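Dihydropyrimidinase (Brevibacillus agri, PDB 3SFW) probably hydrolyses the ring amide bond of dihydropyrimidines and related cyclic amides at a two-zinc centre, as an amidohydrolase-family enzyme. Local coordinates at residues F75-T87 with V430-F443. Residues are numbered along the deposited sequence; the frame is centred on the assembly and turned at random.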
ATOM      1  N   PHE A  75       6.445 -44.127 -11.822  1.00 10.92           N
ATOM      2  CA  PHE A  75       6.635 -44.493 -13.222  1.00 12.59           C
ATOM      3  C   PHE A  75       5.701 -43.656 -14.140  1.00 11.15           C
ATOM      4  O   PHE A  75       6.164 -42.991 -15.057  1.00 13.02           O
ATOM      5  CB  PHE A  75       6.382 -46.007 -13.441  1.00 10.74           C
ATOM      6  CG  PHE A  75       6.525 -46.442 -14.869  1.00 12.94           C
ATOM      7  CD1 PHE A  75       5.411 -46.911 -15.560  1.00 15.86           C
ATOM      8  CD2 PHE A  75       7.723 -46.263 -15.552  1.00 13.46           C
ATOM      9  CE1 PHE A  75       5.497 -47.284 -16.906  1.00 17.53           C
ATOM     10  CE2 PHE A  75       7.839 -46.650 -16.922  1.00 14.11           C
ATOM     11  CZ  PHE A  75       6.700 -47.141 -17.594  1.00 15.84           C
ATOM     12  N   THR A  76       4.393 -43.791 -13.959  1.00 10.89           N
ATOM     13  CA  THR A  76       3.460 -43.127 -14.897  1.00 13.53           C
ATOM     14  C   THR A  76       3.562 -41.603 -14.783  1.00 11.02           C
ATOM     15  O   THR A  76       3.405 -40.895 -15.792  1.00 13.13           O
ATOM     16  CB  THR A  76       1.986 -43.577 -14.764  1.00 12.48           C
ATOM     17  OG1 THR A  76       1.469 -43.209 -13.486  1.00 13.07           O
ATOM     18  CG2 THR A  76       1.844 -45.171 -14.970  1.00 12.40           C
ATOM     19  N   GLY A  77       3.757 -41.110 -13.557  1.00 12.83           N
ATOM     20  CA  GLY A  77       3.810 -39.658 -13.364  1.00 11.93           C
ATOM     21  C   GLY A  77       5.048 -39.044 -14.021  1.00 11.99           C
ATOM     22  O   GLY A  77       4.964 -37.958 -14.630  1.00 12.80           O
ATOM     23  N   THR A  78       6.200 -39.691 -13.887  1.00 11.26           N
ATOM     24  CA  THR A  78       7.421 -39.164 -14.548  1.00 11.50           C
ATOM     25  C   THR A  78       7.357 -39.346 -16.051  1.00 11.31           C
ATOM     26  O   THR A  78       7.854 -38.515 -16.807  1.00 10.77           O
ATOM     27  CB  THR A  78       8.756 -39.742 -13.980  1.00 10.34           C
ATOM     28  OG1 THR A  78       8.814 -41.168 -14.152  1.00 10.91           O
ATOM     29  CG2 THR A  78       8.892 -39.364 -12.509  1.00 11.22           C
ATOM     30  N   LYS A  79       6.694 -40.422 -16.517  1.00 11.18           N
ATOM     31  CA  LYS A  79       6.583 -40.598 -17.965  1.00 12.74           C
ATOM     32  C   LYS A  79       5.692 -39.478 -18.539  1.00 12.66           C
ATOM     33  O   LYS A  79       5.993 -38.895 -19.597  1.00 11.50           O
ATOM     34  CB  LYS A  79       6.028 -41.995 -18.329  1.00 15.14           C
ATOM     35  CG  LYS A  79       5.855 -42.216 -19.788  1.00 18.24           C
ATOM     36  CD  LYS A  79       5.837 -43.751 -20.099  1.00 19.37           C
ATOM     37  CE  LYS A  79       4.758 -44.442 -19.247  1.00 22.66           C
ATOM     38  NZ  LYS A  79       3.385 -44.180 -19.711  1.00 21.38           N
ATOM     39  N   ALA A  80       4.603 -39.163 -17.834  1.00 11.10           N
ATOM     40  CA  ALA A  80       3.690 -38.123 -18.284  1.00 14.53           C
ATOM     41  C   ALA A  80       4.404 -36.745 -18.251  1.00 11.58           C
ATOM     42  O   ALA A  80       4.284 -35.949 -19.160  1.00 11.93           O
ATOM     43  CB  ALA A  80       2.454 -38.108 -17.372  1.00 12.63           C
ATOM     44  N   ALA A  81       5.194 -36.512 -17.215  1.00 11.82           N
ATOM     45  CA  ALA A  81       5.986 -35.269 -17.135  1.00 12.16           C
ATOM     46  C   ALA A  81       6.880 -35.171 -18.364  1.00 12.58           C
ATOM     47  O   ALA A  81       6.945 -34.112 -19.010  1.00 11.93           O
ATOM     48  CB  ALA A  81       6.857 -35.268 -15.854  1.00 11.22           C
ATOM     49  N   ALA A  82       7.566 -36.262 -18.693  1.00 10.21           N
ATOM     50  CA  ALA A  82       8.503 -36.235 -19.833  1.00 10.20           C
ATOM     51  C   ALA A  82       7.747 -35.971 -21.148  1.00 12.59           C
ATOM     52  O   ALA A  82       8.172 -35.160 -21.973  1.00 11.25           O
ATOM     53  CB  ALA A  82       9.295 -37.572 -19.932  1.00 10.92           C
ATOM     54  N   PHE A  83       6.598 -36.624 -21.347  1.00 12.14           N
ATOM     55  CA  PHE A  83       5.848 -36.327 -22.570  1.00 12.25           C
ATOM     56  C   PHE A  83       5.483 -34.837 -22.623  1.00 11.88           C
ATOM     57  O   PHE A  83       5.153 -34.341 -23.698  1.00 13.27           O
ATOM     58  CB  PHE A  83       4.598 -37.186 -22.673  1.00  9.78           C
ATOM     59  CG  PHE A  83       4.849 -38.525 -23.333  1.00 11.74           C
ATOM     60  CD1 PHE A  83       4.906 -39.692 -22.554  1.00 14.23           C
ATOM     61  CD2 PHE A  83       5.004 -38.620 -24.725  1.00 13.72           C
ATOM     62  CE1 PHE A  83       5.072 -40.943 -23.163  1.00 18.12           C
ATOM     63  CE2 PHE A  83       5.246 -39.866 -25.351  1.00 14.68           C
ATOM     64  CZ  PHE A  83       5.237 -41.031 -24.573  1.00 15.99           C
ATOM     65  N   GLY A  84       5.316 -34.229 -21.433  1.00 10.86           N
ATOM     66  CA  GLY A  84       4.912 -32.831 -21.279  1.00 10.90           C
ATOM     67  C   GLY A  84       6.076 -31.839 -21.270  1.00 10.79           C
ATOM     68  O   GLY A  84       5.858 -30.641 -21.101  1.00 10.82           O
ATOM     69  N   GLY A  85       7.278 -32.349 -21.514  1.00  9.75           N
ATOM     70  CA  GLY A  85       8.497 -31.481 -21.635  1.00  9.43           C
ATOM     71  C   GLY A  85       9.162 -31.170 -20.314  1.00 12.29           C
ATOM     72  O   GLY A  85       9.979 -30.241 -20.229  1.00 11.72           O
ATOM     73  N   THR A  86       8.891 -31.999 -19.296  1.00  9.38           N
ATOM     74  CA  THR A  86       9.484 -31.801 -17.959  1.00 11.13           C
ATOM     75  C   THR A  86      10.463 -32.955 -17.708  1.00 11.22           C
ATOM     76  O   THR A  86      10.104 -34.127 -17.831  1.00 12.89           O
ATOM     77  CB  THR A  86       8.370 -31.731 -16.878  1.00 12.97           C
ATOM     78  OG1 THR A  86       7.678 -30.484 -17.013  1.00 12.20           O
ATOM     79  CG2 THR A  86       8.946 -31.838 -15.450  1.00 13.91           C
ATOM     80  N   THR A  87      11.709 -32.616 -17.388  1.00  8.31           N
ATOM     81  CA  THR A  87      12.766 -33.593 -17.217  1.00 10.25           C
ATOM     82  C   THR A  87      13.210 -33.860 -15.749  1.00 11.09           C
ATOM     83  O   THR A  87      14.021 -34.788 -15.500  1.00  9.62           O
ATOM     84  CB  THR A  87      14.004 -33.255 -18.096  1.00 13.09           C
ATOM     85  OG1 THR A  87      14.400 -31.909 -17.828  1.00 11.51           O
ATOM     86  CG2 THR A  87      13.672 -33.376 -19.581  1.00 11.80           C
ATOM     87  N   VAL A 430      12.563 -35.529 -25.977  1.00 12.15           N
ATOM     88  CA  VAL A 430      12.987 -35.152 -24.624  1.00 11.95           C
ATOM     89  C   VAL A 430      14.187 -35.999 -24.254  1.00 14.34           C
ATOM     90  O   VAL A 430      14.120 -37.240 -24.261  1.00 13.57           O
ATOM     91  CB  VAL A 430      11.858 -35.389 -23.615  1.00 10.09           C
ATOM     92  CG1 VAL A 430      12.304 -35.044 -22.177  1.00 11.86           C
ATOM     93  CG2 VAL A 430      10.603 -34.609 -24.015  1.00 12.35           C
ATOM     94  N   LEU A 431      15.309 -35.339 -23.963  1.00 13.46           N
ATOM     95  CA  LEU A 431      16.499 -36.030 -23.449  1.00 13.35           C
ATOM     96  C   LEU A 431      16.638 -35.783 -21.959  1.00 13.16           C
ATOM     97  O   LEU A 431      16.397 -34.636 -21.482  1.00 13.04           O
ATOM     98  CB  LEU A 431      17.743 -35.485 -24.134  1.00 13.78           C
ATOM     99  CG  LEU A 431      17.756 -35.778 -25.650  1.00 16.01           C
ATOM    100  CD1 LEU A 431      18.027 -34.492 -26.430  1.00 22.76           C
ATOM    101  CD2 LEU A 431      18.829 -36.846 -26.005  1.00 18.29           C
ATOM    102  N   SER A 432      17.074 -36.819 -21.251  1.00 12.54           N
ATOM    103  CA  SER A 432      17.404 -36.737 -19.809  1.00 10.26           C
ATOM    104  C   SER A 432      18.833 -37.276 -19.618  1.00 15.57           C
ATOM    105  O   SER A 432      19.096 -38.428 -19.955  1.00 11.38           O
ATOM    106  CB  SER A 432      16.392 -37.536 -18.985  1.00 14.41           C
ATOM    107  OG  SER A 432      16.846 -37.698 -17.638  1.00 12.93           O
ATOM    108  N   ARG A 433      19.766 -36.436 -19.165  1.00 12.91           N
ATOM    109  CA  ARG A 433      21.180 -36.848 -19.070  1.00 12.45           C
ATOM    110  C   ARG A 433      21.683 -37.500 -20.373  1.00 13.46           C
ATOM    111  O   ARG A 433      22.354 -38.523 -20.360  1.00 13.76           O
ATOM    112  CB  ARG A 433      21.413 -37.720 -17.818  1.00 12.56           C
ATOM    113  CG  ARG A 433      21.538 -36.871 -16.515  1.00 13.74           C
ATOM    114  CD  ARG A 433      21.707 -37.673 -15.185  1.00 13.74           C
ATOM    115  NE  ARG A 433      20.523 -38.465 -14.863  1.00 13.45           N
ATOM    116  CZ  ARG A 433      20.272 -39.706 -15.300  1.00 15.02           C
ATOM    117  NH1 ARG A 433      21.228 -40.477 -15.801  1.00 13.53           N
ATOM    118  NH2 ARG A 433      19.067 -40.240 -15.063  1.00 13.83           N
ATOM    119  N   GLY A 434      21.322 -36.886 -21.493  1.00 12.90           N
ATOM    120  CA  GLY A 434      21.854 -37.248 -22.809  1.00 13.27           C
ATOM    121  C   GLY A 434      21.193 -38.483 -23.434  1.00 14.28           C
ATOM    122  O   GLY A 434      21.531 -38.858 -24.552  1.00 16.07           O
ATOM    123  N   ALA A 435      20.283 -39.132 -22.710  1.00 12.85           N
ATOM    124  CA  ALA A 435      19.536 -40.256 -23.294  1.00 14.65           C
ATOM    125  C   ALA A 435      18.120 -39.836 -23.611  1.00 13.32           C
ATOM    126  O   ALA A 435      17.452 -39.200 -22.793  1.00 13.57           O
ATOM    127  CB  ALA A 435      19.538 -41.501 -22.329  1.00 14.82           C
ATOM    128  N   PHE A 436      17.601 -40.294 -24.747  1.00 13.14           N
ATOM    129  CA  PHE A 436      16.211 -39.978 -25.090  1.00 12.21           C
ATOM    130  C   PHE A 436      15.263 -40.662 -24.126  1.00 13.24           C
ATOM    131  O   PHE A 436      15.467 -41.857 -23.794  1.00 12.75           O
ATOM    132  CB  PHE A 436      15.886 -40.442 -26.496  1.00 13.77           C
ATOM    133  CG  PHE A 436      16.403 -39.527 -27.568  1.00 14.64           C
ATOM    134  CD1 PHE A 436      17.532 -39.881 -28.296  1.00 14.37           C
ATOM    135  CD2 PHE A 436      15.732 -38.337 -27.860  1.00 15.38           C
ATOM    136  CE1 PHE A 436      18.027 -39.013 -29.275  1.00 17.18           C
ATOM    137  CE2 PHE A 436      16.185 -37.488 -28.829  1.00 17.55           C
ATOM    138  CZ  PHE A 436      17.314 -37.828 -29.564  1.00 15.68           C
ATOM    139  N   VAL A 437      14.239 -39.919 -23.694  1.00 13.21           N
ATOM    140  CA  VAL A 437      13.113 -40.470 -22.891  1.00 11.17           C
ATOM    141  C   VAL A 437      11.887 -40.530 -23.808  1.00 12.73           C
ATOM    142  O   VAL A 437      11.123 -41.525 -23.837  1.00 12.97           O
ATOM    143  CB  VAL A 437      12.789 -39.537 -21.661  1.00 13.42           C
ATOM    144  CG1 VAL A 437      11.595 -40.137 -20.801  1.00 13.59           C
ATOM    145  CG2 VAL A 437      14.087 -39.404 -20.778  1.00 13.53           C
ATOM    146  N   VAL A 438      11.666 -39.431 -24.528  1.00 12.34           N
ATOM    147  CA  VAL A 438      10.670 -39.376 -25.590  1.00 12.83           C
ATOM    148  C   VAL A 438      11.406 -39.007 -26.887  1.00 13.54           C
ATOM    149  O   VAL A 438      12.287 -38.132 -26.903  1.00 12.78           O
ATOM    150  CB  VAL A 438       9.606 -38.268 -25.246  1.00 12.10           C
ATOM    151  CG1 VAL A 438       8.618 -38.067 -26.418  1.00 12.72           C
ATOM    152  CG2 VAL A 438       8.863 -38.625 -23.952  1.00 12.38           C
ATOM    153  N   ARG A 439      11.102 -39.698 -27.973  1.00 13.94           N
ATOM    154  CA  ARG A 439      11.671 -39.325 -29.254  1.00 12.95           C
ATOM    155  C   ARG A 439      10.575 -39.381 -30.287  1.00 15.31           C
ATOM    156  O   ARG A 439       9.879 -40.408 -30.390  1.00 14.55           O
ATOM    157  CB  ARG A 439      12.790 -40.272 -29.627  1.00 16.16           C
ATOM    158  CG  ARG A 439      13.586 -39.775 -30.861  1.00 19.52           C
ATOM    159  CD  ARG A 439      14.810 -40.612 -31.066  1.00 24.94           C
ATOM    160  NE  ARG A 439      15.686 -40.055 -32.094  1.00 31.13           N
ATOM    161  CZ  ARG A 439      16.916 -40.502 -32.305  1.00 29.47           C
ATOM    162  NH1 ARG A 439      17.388 -41.488 -31.561  1.00 33.43           N
ATOM    163  NH2 ARG A 439      17.657 -39.986 -33.253  1.00 32.34           N
ATOM    164  N   ASN A 440      10.352 -38.258 -30.975  1.00 14.46           N
ATOM    165  CA  ASN A 440       9.221 -38.146 -31.906  1.00 17.03           C
ATOM    166  C   ASN A 440       7.917 -38.644 -31.305  1.00 16.71           C
ATOM    167  O   ASN A 440       7.142 -39.386 -31.949  1.00 16.66           O
ATOM    168  CB  ASN A 440       9.577 -38.871 -33.222  1.00 17.48           C
ATOM    169  CG  ASN A 440      10.729 -38.210 -33.912  1.00 21.34           C
ATOM    170  OD1 ASN A 440      10.703 -37.005 -34.096  1.00 23.34           O
ATOM    171  ND2 ASN A 440      11.784 -38.963 -34.222  1.00 21.06           N
ATOM    172  N   LYS A 441       7.638 -38.167 -30.102  1.00 13.71           N
ATOM    173  CA  LYS A 441       6.376 -38.415 -29.414  1.00 12.76           C
ATOM    174  C   LYS A 441       6.135 -39.907 -29.080  1.00 12.04           C
ATOM    175  O   LYS A 441       5.016 -40.286 -28.783  1.00 14.02           O
ATOM    176  CB  LYS A 441       5.168 -37.779 -30.158  1.00 15.29           C
ATOM    177  CG  LYS A 441       5.266 -36.224 -30.224  1.00 19.17           C
ATOM    178  CD  LYS A 441       4.290 -35.643 -31.223  1.00 24.63           C
ATOM    179  CE  LYS A 441       2.948 -35.505 -30.591  1.00 30.73           C
ATOM    180  NZ  LYS A 441       2.064 -34.867 -31.615  1.00 35.73           N
ATOM    181  N   GLN A 442       7.209 -40.687 -29.004  1.00 11.13           N
ATOM    182  CA  GLN A 442       7.112 -42.092 -28.566  1.00 14.95           C
ATOM    183  C   GLN A 442       8.016 -42.296 -27.358  1.00 15.98           C
ATOM    184  O   GLN A 442       9.077 -41.658 -27.243  1.00 14.29           O
ATOM    185  CB  GLN A 442       7.553 -42.996 -29.723  1.00 13.27           C
ATOM    186  CG  GLN A 442       6.557 -42.907 -30.913  1.00 16.36           C
ATOM    187  CD  GLN A 442       7.125 -43.486 -32.190  1.00 18.70           C
ATOM    188  OE1 GLN A 442       8.239 -43.137 -32.590  1.00 20.60           O
ATOM    189  NE2 GLN A 442       6.348 -44.346 -32.866  1.00 16.07           N
ATOM    190  N   PHE A 443       7.585 -43.128 -26.426  1.00 11.00           N
ATOM    191  CA  PHE A 443       8.394 -43.324 -25.217  1.00 13.40           C
ATOM    192  C   PHE A 443       9.506 -44.338 -25.488  1.00 14.30           C
ATOM    193  O   PHE A 443       9.231 -45.544 -25.723  1.00 13.32           O
ATOM    194  CB  PHE A 443       7.524 -43.835 -24.068  1.00 14.92           C
ATOM    195  CG  PHE A 443       8.306 -44.209 -22.833  1.00 13.87           C
ATOM    196  CD1 PHE A 443       9.089 -43.237 -22.166  1.00 14.98           C
ATOM    197  CD2 PHE A 443       8.131 -45.441 -22.241  1.00 15.10           C
ATOM    198  CE1 PHE A 443       9.748 -43.569 -20.960  1.00 15.93           C
ATOM    199  CE2 PHE A 443       8.784 -45.780 -21.052  1.00 16.81           C
ATOM    200  CZ  PHE A 443       9.624 -44.840 -20.428  1.00 16.42           C
TER
HETATM  201  O   HOH W   1      16.494 -35.565 -16.010  1.00 14.61           O
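Phe-83 lays one face of its ring on Val-438, whose CG2 stands 4.0 Å from the ring centroid, a CH-pi contact 13° off the normal. The contact joins helix 74-83, which leads into strand 86-93 of the amidohydrolase TIM barrel, to a classic beta bulge between antiparallel strands 422-432 and 435-439, in which Val-437 and Val-438 both face Val-430. The same ring meets Lys-441 O at its edge, 3.5 Å from CE2, and its CZ touches Phe-443 CB. Were Phe-83 cut back to an alanine, Val-438 CG2 and Phe-443 CB would probably lose their aromatic neighbour, opening a gap beside the type I' turn from Arg-439 to Gln-442. One helical turn back, with CG anti to the backbone nitrogen (chi1 178°) and the next torsion nearly extended, Lys-79 brings CD over the centre of the Phe-443 ring, 3.5 Å from the centroid. Ala-82 CB packs on Val-437 CG1 at 3.6 Å. Beyond the Schellman motif at Gly-85, closed by Gly-85 N to Ala-82 O and Thr-86 N to Ala-81 O, the chain enters the strand. There Thr-87 CG2 presses on Val-430 CG1 at 3.4 Å, tighter than usual for two carbons. No direct hydrogen bond crosses; one water donates to Thr-87 O (2.6 Å) and accepts from Ser-432 OG (2.7 Å).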